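Local structure of pantothenate synthetase (Francisella tularensis subsp. tularensis, 3N8H) at residues A[4-13]-A[89-100]; A[100-111]-A[128-137]. The protein probably catalyses the ATP-dependent condensation of pantoate with beta-alanine to pantothenate through a pantoyl-adenylate intermediate, the last step of pantothenate biosynthesis. One frame throughout, in Å; residues are numbered along the deposited sequence. Where two conformers were deposited one is given.

Contact 1: residues A[4-13]-A[89-100]; sequences MIIADNIKQF and VDVLFNPSEKDI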
loop_
_atom_site.group_PDB
_atom_site.type_symbol
_atom_site.label_atom_id
_atom_site.label_comp_id
_atom_site.label_asym_id
_atom_site.label_seq_id
_atom_site.Cartn_x
_atom_site.Cartn_y
_atom_site.Cartn_z
HETATM N N MSE A 4 7.688 -25.967 -17.831
HETATM C CA MSE A 4 7.338 -24.689 -17.215
HETATM C C MSE A 4 5.890 -24.736 -16.774
HETATM O O MSE A 4 5.021 -25.176 -17.519
HETATM C CB MSE A 4 7.547 -23.514 -18.172
HETATM C CG MSE A 4 7.216 -22.146 -17.556
HETATM SE SE MSE A 4 7.775 -20.684 -18.723
HETATM C CE MSE A 4 6.386 -20.834 -20.096
ATOM N N ILE A 5 5.642 -24.296 -15.550
ATOM C CA ILE A 5 4.285 -24.191 -15.046
ATOM C C ILE A 5 3.736 -22.830 -15.413
ATOM O O ILE A 5 4.362 -21.798 -15.134
ATOM C CB ILE A 5 4.243 -24.333 -13.522
ATOM C CG1 ILE A 5 4.689 -25.737 -13.117
ATOM C CG2 ILE A 5 2.838 -24.030 -12.999
ATOM C CD1 ILE A 5 5.084 -25.844 -11.673
ATOM N N ILE A 6 2.583 -22.823 -16.062
ATOM C CA ILE A 6 1.905 -21.573 -16.378
ATOM C C ILE A 6 0.730 -21.405 -15.427
ATOM O O ILE A 6 -0.189 -22.226 -15.405
ATOM C CB ILE A 6 1.403 -21.558 -17.833
ATOM C CG1 ILE A 6 2.569 -21.804 -18.797
ATOM C CG2 ILE A 6 0.710 -20.249 -18.130
ATOM C CD1 ILE A 6 2.178 -21.846 -20.282
ATOM N N ALA A 7 0.779 -20.355 -14.617
ATOM C CA ALA A 7 -0.267 -20.099 -13.633
ATOM C C ALA A 7 -1.005 -18.852 -14.049
ATOM O O ALA A 7 -0.484 -17.742 -13.925
ATOM C CB ALA A 7 0.321 -19.942 -12.219
ATOM N N ASP A 8 -2.219 -19.039 -14.556
ATOM C CA ASP A 8 -3.004 -17.933 -15.091
ATOM C C ASP A 8 -3.994 -17.383 -14.073
ATOM O O ASP A 8 -4.903 -16.640 -14.431
ATOM C CB ASP A 8 -3.723 -18.344 -16.379
ATOM C CG ASP A 8 -4.495 -19.642 -16.231
ATOM O OD1 ASP A 8 -5.393 -19.716 -15.366
ATOM O OD2 ASP A 8 -4.204 -20.590 -16.988
ATOM N N ASN A 9 -3.811 -17.756 -12.808
ATOM C CA ASN A 9 -4.612 -17.212 -11.706
ATOM C C ASN A 9 -3.990 -17.430 -10.320
ATOM O O ASN A 9 -3.032 -18.195 -10.168
ATOM C CB ASN A 9 -6.068 -17.709 -11.754
ATOM C CG ASN A 9 -6.192 -19.230 -11.623
ATOM O OD1 ASN A 9 -5.881 -19.812 -10.580
ATOM N ND2 ASN A 9 -6.679 -19.872 -12.678
ATOM N N ILE A 10 -4.531 -16.732 -9.323
ATOM C CA ILE A 10 -3.993 -16.740 -7.965
ATOM C C ILE A 10 -3.992 -18.125 -7.315
ATOM O O ILE A 10 -2.951 -18.596 -6.831
ATOM C CB ILE A 10 -4.771 -15.755 -7.047
ATOM C CG1 ILE A 10 -4.820 -14.365 -7.675
ATOM C CG2 ILE A 10 -4.125 -15.671 -5.672
ATOM C CD1 ILE A 10 -3.466 -13.732 -7.819
ATOM N N LYS A 11 -5.162 -18.765 -7.300
ATOM C CA LYS A 11 -5.302 -20.106 -6.740
ATOM C C LYS A 11 -4.205 -20.978 -7.306
ATOM O O LYS A 11 -3.432 -21.593 -6.573
ATOM C CB LYS A 11 -6.674 -20.698 -7.088
ATOM C CG LYS A 11 -7.768 -20.435 -6.055
ATOM C CD LYS A 11 -7.803 -18.969 -5.627
ATOM C CE LYS A 11 -7.589 -18.819 -4.118
ATOM N NZ LYS A 11 -7.414 -17.400 -3.696
ATOM N N GLN A 12 -4.130 -21.009 -8.629
ATOM C CA GLN A 12 -3.129 -21.804 -9.308
ATOM C C GLN A 12 -1.706 -21.413 -8.910
ATOM O O GLN A 12 -0.816 -22.271 -8.811
ATOM C CB GLN A 12 -3.297 -21.640 -10.807
ATOM C CG GLN A 12 -3.151 -22.917 -11.570
ATOM C CD GLN A 12 -2.875 -22.647 -13.018
ATOM O OE1 GLN A 12 -3.441 -21.718 -13.608
ATOM N NE2 GLN A 12 -1.987 -23.446 -13.609
ATOM N N PHE A 13 -1.486 -20.113 -8.703
ATOM C CA PHE A 13 -0.171 -19.661 -8.302
ATOM C C PHE A 13 0.152 -19.961 -6.831
ATOM O O PHE A 13 1.284 -20.339 -6.503
ATOM C CB PHE A 13 0.053 -18.178 -8.568
ATOM C CG PHE A 13 1.429 -17.743 -8.197
ATOM C CD1 PHE A 13 2.500 -18.053 -9.021
ATOM C CD2 PHE A 13 1.675 -17.115 -6.988
ATOM C CE1 PHE A 13 3.787 -17.695 -8.665
ATOM C CE2 PHE A 13 2.957 -16.770 -6.623
ATOM C CZ PHE A 13 4.020 -17.060 -7.467
ATOM N N VAL A 89 12.607 -21.060 -17.614
ATOM C CA VAL A 89 11.883 -20.387 -16.540
ATOM C C VAL A 89 10.930 -21.361 -15.842
ATOM O O VAL A 89 10.198 -22.084 -16.497
ATOM C CB VAL A 89 11.096 -19.148 -17.053
ATOM C CG1 VAL A 89 10.137 -18.665 -15.980
ATOM C CG2 VAL A 89 12.063 -18.029 -17.436
ATOM N N ASP A 90 10.942 -21.368 -14.511
ATOM C CA ASP A 90 10.176 -22.342 -13.748
ATOM C C ASP A 90 8.686 -22.027 -13.734
ATOM O O ASP A 90 7.872 -22.918 -13.971
ATOM C CB ASP A 90 10.736 -22.488 -12.327
ATOM C CG ASP A 90 12.218 -22.829 -12.328
ATOM O OD1 ASP A 90 13.032 -21.950 -11.974
ATOM O OD2 ASP A 90 12.571 -23.967 -12.721
ATOM N N VAL A 91 8.322 -20.769 -13.485
ATOM C CA VAL A 91 6.900 -20.410 -13.406
ATOM C C VAL A 91 6.569 -19.154 -14.185
ATOM O O VAL A 91 7.212 -18.125 -13.993
ATOM C CB VAL A 91 6.422 -20.163 -11.946
ATOM C CG1 VAL A 91 4.923 -19.903 -11.921
ATOM C CG2 VAL A 91 6.774 -21.335 -11.052
ATOM N N LEU A 92 5.568 -19.241 -15.056
ATOM C CA LEU A 92 4.977 -18.051 -15.673
ATOM C C LEU A 92 3.715 -17.703 -14.893
ATOM O O LEU A 92 2.779 -18.510 -14.805
ATOM C CB LEU A 92 4.563 -18.325 -17.114
ATOM C CG LEU A 92 4.339 -17.141 -18.065
ATOM C CD1 LEU A 92 3.107 -17.298 -18.964
ATOM C CD2 LEU A 92 4.369 -15.787 -17.370
ATOM N N PHE A 93 3.677 -16.497 -14.341
ATOM C CA PHE A 93 2.477 -16.012 -13.683
ATOM C C PHE A 93 1.841 -14.954 -14.561
ATOM O O PHE A 93 2.365 -13.843 -14.699
ATOM C CB PHE A 93 2.809 -15.409 -12.326
ATOM C CG PHE A 93 1.622 -14.859 -11.610
ATOM C CD1 PHE A 93 0.442 -15.575 -11.552
ATOM C CD2 PHE A 93 1.684 -13.621 -10.985
ATOM C CE1 PHE A 93 -0.660 -15.066 -10.874
ATOM C CE2 PHE A 93 0.594 -13.116 -10.309
ATOM C CZ PHE A 93 -0.579 -13.831 -10.256
ATOM N N ASN A 94 0.697 -15.303 -15.128
ATOM C CA ASN A 94 0.043 -14.501 -16.141
ATOM C C ASN A 94 -1.414 -14.288 -15.733
ATOM O O ASN A 94 -2.316 -14.965 -16.257
ATOM C CB ASN A 94 0.124 -15.263 -17.465
ATOM C CG ASN A 94 -0.575 -14.561 -18.589
ATOM O OD1 ASN A 94 -1.217 -15.203 -19.429
ATOM N ND2 ASN A 94 -0.465 -13.235 -18.617
ATOM N N PRO A 95 -1.648 -13.377 -14.766
ATOM C CA PRO A 95 -2.986 -13.223 -14.196
ATOM C C PRO A 95 -3.833 -12.272 -15.016
ATOM O O PRO A 95 -3.319 -11.559 -15.872
ATOM C CB PRO A 95 -2.719 -12.627 -12.806
ATOM C CG PRO A 95 -1.455 -11.852 -12.983
ATOM C CD PRO A 95 -0.670 -12.475 -14.128
ATOM N N SER A 96 -5.131 -12.286 -14.742
ATOM C CA SER A 96 -6.090 -11.406 -15.386
ATOM C C SER A 96 -6.299 -10.172 -14.507
ATOM O O SER A 96 -5.925 -10.156 -13.328
ATOM C CB SER A 96 -7.432 -12.132 -15.554
ATOM O OG SER A 96 -8.120 -12.223 -14.306
ATOM N N GLU A 97 -6.899 -9.141 -15.082
ATOM C CA GLU A 97 -7.233 -7.936 -14.337
ATOM C C GLU A 97 -8.017 -8.275 -13.082
ATOM O O GLU A 97 -7.770 -7.716 -12.017
ATOM C CB GLU A 97 -8.098 -7.025 -15.196
ATOM C CG GLU A 97 -7.430 -5.767 -15.663
ATOM C CD GLU A 97 -8.447 -4.762 -16.159
ATOM O OE1 GLU A 97 -8.657 -4.681 -17.385
ATOM O OE2 GLU A 97 -9.039 -4.061 -15.315
ATOM N N LYS A 98 -8.983 -9.180 -13.222
ATOM C CA LYS A 98 -9.852 -9.542 -12.113
ATOM C C LYS A 98 -9.065 -10.224 -11.001
ATOM O O LYS A 98 -9.333 -10.007 -9.824
ATOM C CB LYS A 98 -10.971 -10.468 -12.588
ATOM C CG LYS A 98 -12.037 -9.809 -13.444
ATOM C CD LYS A 98 -12.928 -10.867 -14.120
ATOM C CE LYS A 98 -13.595 -11.789 -13.098
ATOM N NZ LYS A 98 -12.641 -12.687 -12.379
ATOM N N ASP A 99 -8.106 -11.066 -11.372
ATOM C CA ASP A 99 -7.247 -11.703 -10.366
ATOM C C ASP A 99 -6.573 -10.622 -9.499
ATOM O O ASP A 99 -6.527 -10.716 -8.270
ATOM C CB ASP A 99 -6.163 -12.542 -11.039
ATOM C CG ASP A 99 -6.720 -13.783 -11.732
ATOM O OD1 ASP A 99 -6.110 -14.235 -12.731
ATOM O OD2 ASP A 99 -7.769 -14.290 -11.285
ATOM N N ILE A 100 -6.047 -9.595 -10.151
ATOM C CA ILE A 100 -5.204 -8.622 -9.463
ATOM C C ILE A 100 -6.007 -7.536 -8.755
ATOM O O ILE A 100 -5.640 -7.077 -7.654
ATOM C CB ILE A 100 -4.147 -7.996 -10.421
ATOM C CG1 ILE A 100 -3.228 -9.087 -10.967
ATOM C CG2 ILE A 100 -3.312 -6.943 -9.692
ATOM C CD1 ILE A 100 -2.512 -9.898 -9.881
#

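Contact 2: residues A[100-111]-A[128-137]; sequences IYPDGNLLRIEP and FSGMLTVVLK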
loop_
_atom_site.group_PDB
_atom_site.type_symbol
_atom_site.label_atom_id
_atom_site.label_comp_id
_atom_site.label_asym_id
_atom_site.label_seq_id
_atom_site.Cartn_x
_atom_site.Cartn_y
_atom_site.Cartn_z
ATOM N N ILE A 100 -6.047 -9.595 -10.151
ATOM C CA ILE A 100 -5.204 -8.622 -9.463
ATOM C C ILE A 100 -6.007 -7.536 -8.755
ATOM O O ILE A 100 -5.640 -7.077 -7.654
ATOM C CB ILE A 100 -4.147 -7.996 -10.421
ATOM C CG1 ILE A 100 -3.228 -9.087 -10.967
ATOM C CG2 ILE A 100 -3.312 -6.943 -9.692
ATOM C CD1 ILE A 100 -2.512 -9.898 -9.881
ATOM N N TYR A 101 -7.097 -7.129 -9.397
ATOM C CA TYR A 101 -7.999 -6.114 -8.868
ATOM C C TYR A 101 -9.398 -6.685 -8.782
ATOM O O TYR A 101 -10.247 -6.360 -9.599
ATOM C CB TYR A 101 -8.050 -4.922 -9.802
ATOM C CG TYR A 101 -6.719 -4.261 -9.987
ATOM C CD1 TYR A 101 -6.243 -3.325 -9.058
ATOM C CD2 TYR A 101 -5.930 -4.575 -11.086
ATOM C CE1 TYR A 101 -5.022 -2.722 -9.240
ATOM C CE2 TYR A 101 -4.720 -3.975 -11.286
ATOM C CZ TYR A 101 -4.261 -3.053 -10.368
ATOM O OH TYR A 101 -3.037 -2.467 -10.596
ATOM N N PRO A 102 -9.641 -7.544 -7.784
ATOM C CA PRO A 102 -10.946 -8.188 -7.625
ATOM C C PRO A 102 -12.103 -7.189 -7.571
ATOM O O PRO A 102 -13.175 -7.486 -8.091
ATOM C CB PRO A 102 -10.813 -8.940 -6.289
ATOM C CG PRO A 102 -9.569 -8.368 -5.623
ATOM C CD PRO A 102 -8.674 -7.986 -6.768
ATOM N N ASP A 103 -11.884 -6.019 -6.960
ATOM C CA ASP A 103 -12.954 -5.047 -6.722
ATOM C C ASP A 103 -12.647 -3.728 -7.431
ATOM O O ASP A 103 -13.236 -2.688 -7.128
ATOM C CB ASP A 103 -13.122 -4.791 -5.213
ATOM C CG ASP A 103 -13.456 -6.058 -4.441
ATOM O OD1 ASP A 103 -14.453 -6.716 -4.817
ATOM O OD2 ASP A 103 -12.727 -6.404 -3.469
ATOM N N GLY A 104 -11.723 -3.785 -8.383
ATOM C CA GLY A 104 -11.263 -2.596 -9.074
ATOM C C GLY A 104 -10.104 -1.942 -8.348
ATOM O O GLY A 104 -9.548 -2.504 -7.406
ATOM N N ASN A 105 -9.760 -0.732 -8.770
ATOM C CA ASN A 105 -8.623 -0.019 -8.204
ATOM C C ASN A 105 -9.057 0.882 -7.060
ATOM O O ASN A 105 -9.086 2.094 -7.205
ATOM C CB ASN A 105 -7.905 0.795 -9.298
ATOM C CG ASN A 105 -6.543 1.308 -8.858
ATOM O OD1 ASN A 105 -5.886 0.722 -8.008
ATOM N ND2 ASN A 105 -6.103 2.405 -9.466
ATOM N N LEU A 106 -9.363 0.279 -5.916
ATOM C CA LEU A 106 -10.015 0.986 -4.814
ATOM C C LEU A 106 -9.007 1.508 -3.788
ATOM O O LEU A 106 -9.213 2.568 -3.212
ATOM C CB LEU A 106 -11.042 0.084 -4.130
ATOM C CG LEU A 106 -12.222 -0.421 -4.967
ATOM C CD1 LEU A 106 -13.246 -1.008 -4.044
ATOM C CD2 LEU A 106 -12.836 0.693 -5.836
ATOM N N LEU A 107 -7.933 0.752 -3.561
ATOM C CA LEU A 107 -6.857 1.159 -2.635
ATOM C C LEU A 107 -5.542 1.277 -3.394
ATOM O O LEU A 107 -5.081 0.306 -4.011
ATOM C CB LEU A 107 -6.694 0.130 -1.509
ATOM C CG LEU A 107 -7.905 -0.114 -0.608
ATOM C CD1 LEU A 107 -7.559 -1.208 0.425
ATOM C CD2 LEU A 107 -8.359 1.170 0.060
ATOM N N ARG A 108 -4.937 2.455 -3.349
ATOM C CA ARG A 108 -3.795 2.735 -4.196
ATOM C C ARG A 108 -2.636 3.230 -3.369
ATOM O O ARG A 108 -2.830 3.948 -2.386
ATOM C CB ARG A 108 -4.146 3.826 -5.223
ATOM C CG ARG A 108 -5.258 3.442 -6.171
ATOM C CD ARG A 108 -5.969 4.667 -6.632
ATOM N NE ARG A 108 -7.282 4.351 -7.169
ATOM C CZ ARG A 108 -7.894 5.087 -8.087
ATOM N NH1 ARG A 108 -7.299 6.174 -8.563
ATOM N NH2 ARG A 108 -9.091 4.737 -8.530
ATOM N N ILE A 109 -1.435 2.862 -3.787
ATOM C CA ILE A 109 -0.228 3.442 -3.226
ATOM C C ILE A 109 0.012 4.770 -3.922
ATOM O O ILE A 109 0.082 4.824 -5.152
ATOM C CB ILE A 109 0.993 2.533 -3.445
ATOM C CG1 ILE A 109 0.867 1.266 -2.599
ATOM C CG2 ILE A 109 2.250 3.269 -3.054
ATOM C CD1 ILE A 109 0.979 1.519 -1.121
ATOM N N GLU A 110 0.130 5.830 -3.130
ATOM C CA GLU A 110 0.293 7.190 -3.641
ATOM C C GLU A 110 1.663 7.681 -3.214
ATOM O O GLU A 110 1.949 7.744 -2.020
ATOM C CB GLU A 110 -0.762 8.090 -2.995
ATOM C CG GLU A 110 -1.167 9.300 -3.786
ATOM C CD GLU A 110 -1.986 8.950 -5.017
ATOM O OE1 GLU A 110 -3.157 8.523 -4.871
ATOM O OE2 GLU A 110 -1.450 9.110 -6.133
ATOM N N PRO A 111 2.528 8.034 -4.177
ATOM C CA PRO A 111 3.844 8.478 -3.768
ATOM C C PRO A 111 3.865 9.995 -3.511
ATOM O O PRO A 111 3.521 10.797 -4.373
ATOM C CB PRO A 111 4.728 8.145 -4.981
ATOM C CG PRO A 111 3.762 7.877 -6.155
ATOM C CD PRO A 111 2.357 8.073 -5.637
ATOM N N PHE A 128 2.977 6.401 -11.636
ATOM C CA PHE A 128 3.783 5.804 -10.555
ATOM C C PHE A 128 2.886 5.197 -9.483
ATOM O O PHE A 128 3.258 4.208 -8.830
ATOM C CB PHE A 128 4.771 6.834 -9.940
ATOM C CG PHE A 128 6.047 7.039 -10.753
ATOM C CD1 PHE A 128 6.582 6.004 -11.513
ATOM C CD2 PHE A 128 6.720 8.257 -10.725
ATOM C CE1 PHE A 128 7.756 6.170 -12.250
ATOM C CE2 PHE A 128 7.894 8.432 -11.453
ATOM C CZ PHE A 128 8.408 7.383 -12.221
ATOM N N SER A 129 1.696 5.778 -9.310
ATOM C CA SER A 129 0.731 5.239 -8.359
ATOM C C SER A 129 0.282 3.857 -8.843
ATOM O O SER A 129 0.247 2.904 -8.070
ATOM C CB SER A 129 -0.458 6.185 -8.172
ATOM O OG SER A 129 -1.481 5.598 -7.384
ATOM N N GLY A 130 -0.034 3.744 -10.131
ATOM C CA GLY A 130 -0.435 2.465 -10.699
ATOM C C GLY A 130 0.619 1.379 -10.563
ATOM O O GLY A 130 0.308 0.232 -10.218
HETATM N N MSE A 131 1.861 1.760 -10.845
HETATM C CA MSE A 131 3.030 0.884 -10.871
HETATM C C MSE A 131 3.327 0.342 -9.470
HETATM O O MSE A 131 3.492 -0.864 -9.267
HETATM C CB MSE A 131 4.231 1.708 -11.365
HETATM C CG MSE A 131 5.525 0.985 -11.536
HETATM SE SE MSE A 131 6.494 0.790 -9.828
HETATM C CE MSE A 131 7.091 2.693 -9.707
ATOM N N LEU A 132 3.389 1.245 -8.510
ATOM C CA LEU A 132 3.641 0.888 -7.105
ATOM C C LEU A 132 2.558 -0.020 -6.500
ATOM O O LEU A 132 2.863 -0.920 -5.720
ATOM C CB LEU A 132 3.763 2.161 -6.268
ATOM C CG LEU A 132 5.074 2.908 -6.515
ATOM C CD1 LEU A 132 5.068 4.276 -5.813
ATOM C CD2 LEU A 132 6.268 2.035 -6.053
ATOM N N THR A 133 1.298 0.223 -6.853
ATOM C CA THR A 133 0.192 -0.586 -6.347
ATOM C C THR A 133 0.273 -2.034 -6.888
ATOM O O THR A 133 0.197 -3.008 -6.128
ATOM C CB THR A 133 -1.179 0.043 -6.721
ATOM O OG1 THR A 133 -1.254 1.384 -6.192
ATOM C CG2 THR A 133 -2.319 -0.784 -6.148
ATOM N N VAL A 134 0.457 -2.166 -8.193
ATOM C CA VAL A 134 0.578 -3.495 -8.796
ATOM C C VAL A 134 1.872 -4.178 -8.346
ATOM O O VAL A 134 1.884 -5.379 -8.111
ATOM C CB VAL A 134 0.447 -3.472 -10.349
ATOM C CG1 VAL A 134 1.739 -3.010 -11.016
ATOM C CG2 VAL A 134 0.083 -4.864 -10.848
ATOM N N VAL A 135 2.957 -3.424 -8.187
ATOM C CA VAL A 135 4.206 -4.044 -7.736
ATOM C C VAL A 135 4.061 -4.593 -6.299
ATOM O O VAL A 135 4.426 -5.746 -5.999
ATOM C CB VAL A 135 5.421 -3.061 -7.872
ATOM C CG1 VAL A 135 6.646 -3.585 -7.124
ATOM C CG2 VAL A 135 5.758 -2.858 -9.341
ATOM N N LEU A 136 3.469 -3.784 -5.428
ATOM C CA LEU A 136 3.156 -4.242 -4.072
ATOM C C LEU A 136 2.332 -5.540 -4.099
ATOM O O LEU A 136 2.628 -6.480 -3.373
ATOM C CB LEU A 136 2.410 -3.158 -3.277
ATOM C CG LEU A 136 2.152 -3.524 -1.805
ATOM C CD1 LEU A 136 3.406 -4.109 -1.124
ATOM C CD2 LEU A 136 1.625 -2.324 -1.006
ATOM N N LYS A 137 1.292 -5.579 -4.923
ATOM C CA LYS A 137 0.464 -6.787 -5.043
ATOM C C LYS A 137 1.265 -8.015 -5.513
ATOM O O LYS A 137 1.165 -9.110 -4.945
ATOM C CB LYS A 137 -0.698 -6.509 -6.009
ATOM C CG LYS A 137 -1.813 -5.643 -5.404
ATOM C CD LYS A 137 -2.756 -5.133 -6.523
ATOM C CE LYS A 137 -3.993 -4.428 -5.922
ATOM N NZ LYS A 137 -5.033 -5.403 -5.465
HETATM O O HOH W 1 -3.233 3.686 -8.910
#

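Contact 1: residues A[4-13]-A[89-100]
F93, with CG anti to the backbone N (chi1 179°), lies on the face of A7 and V91, where F13 comes down from helix 10-18. There F93 CE1 lies 3.9 Å from F13 CB. F13 CG stands over the rim of one face of F93, the two ring planes inclined at 36°, and P95 CG lies over the opposite face. The edge of F93 is used as well: I10 CD1 comes up to its CZ, and CD1 of F93 lies 3.3 Å from A7 O. V91 CG1 meets the edge of F13, their side chains crossing nearly at right angles. On the other face of the sheet I6 CG2 and L92 CD1 run alongside each other. Just before strand 5-7, M4, a selenomethionine, is extended through chi1 and chi2, both anti, and runs alongside V89 with SE 4.0 Å from V89 CB.

The strands are parallel and joined by four backbone bonds: I5 N to D90 O, L92 N to I5 O, A7 N to L92 O (2.7 Å) and N94 N to A7 O. Beyond the strands both segments turn into helices. N9 caps one through OD1, which accepts from Q12 N; S96 and D99 form a capping box on the other, and the D99 carboxylate packs against CA and CB of N9.

Strand 5-7 is the outermost of the parallel sheet, and 91-93 separates it from strand 52-57, with which V91 and F93 share backbone bonds. Helix 77-86 covers M4 and L92; I141 and T142 of helix 127-142 close over I10 and F13.

Contact 2: residues A[100-111]-A[128-137]
I109 meets helix 128-137 with both of its peptide polar groups, each held by a hydroxyl. Its N donates to T133 OG1 at 2.8 Å (N-H...O 161°), and its O accepts from S129 OG at 2.8 Å, the hydroxyl standing above the carbonyl plane. T133 OG1 in turn donates a hydrogen bond to S129 O, which also takes T133 N from the opposite face of its plane, so two bonds grip that helix carbonyl. A water links S129 OG to N105 ND2. Farther along, K137 bends at its last torsion (chi4 -80°) to place NZ 2.8 Å from I100 O; this ammonium also forms a salt bridge with D166 of the second subunit. The Y101 hydroxyl is hydrogen-bonded to N60 and T62. Within segment 100-111, R108 of the strand grips N105 O of the preceding loop side-on with NE and NH2, the oxygen lying in the guanidinium plane.

Apolar contact follows the same side of the helix. I109 fits CG2 against L132 CB at 3.7 Å and CD1 against L136 CD2, crossing both side chains at about right angles, and P111 CG rests on L132 CD1. Y101 OH lies 3.6 Å from V134 CB.

Strand 107-111 pairs antiparallel with a strand of the second subunit, continuing a sheet across the interface, with helix 127-142 packed against it: an intersubunit sheet of the homodimer.

Overall arrangement
Contacts 1 and 2 follow one another along the chain and share I100, which ends helix 97-100 and opens the loop leading to strand 107-111; their centres are about 18 Å apart. Contact 1 forms the border of the parallel sheet, contact 2 brings in strand 107-111, which pairs with the second subunit, and helix 127-142 reaches both, packing on I10 and F13 with I141 and on I109 with L132 and L136. In contact 1 the L92 side chain is about 12 Å from bound AMP. Contact 2 borders the substrate pocket, the V134 side chain being about 4 Å from that of Q63, predicted to bind pantoate and beta-alanine, and the F128 side chain about 7 Å from the bound proline.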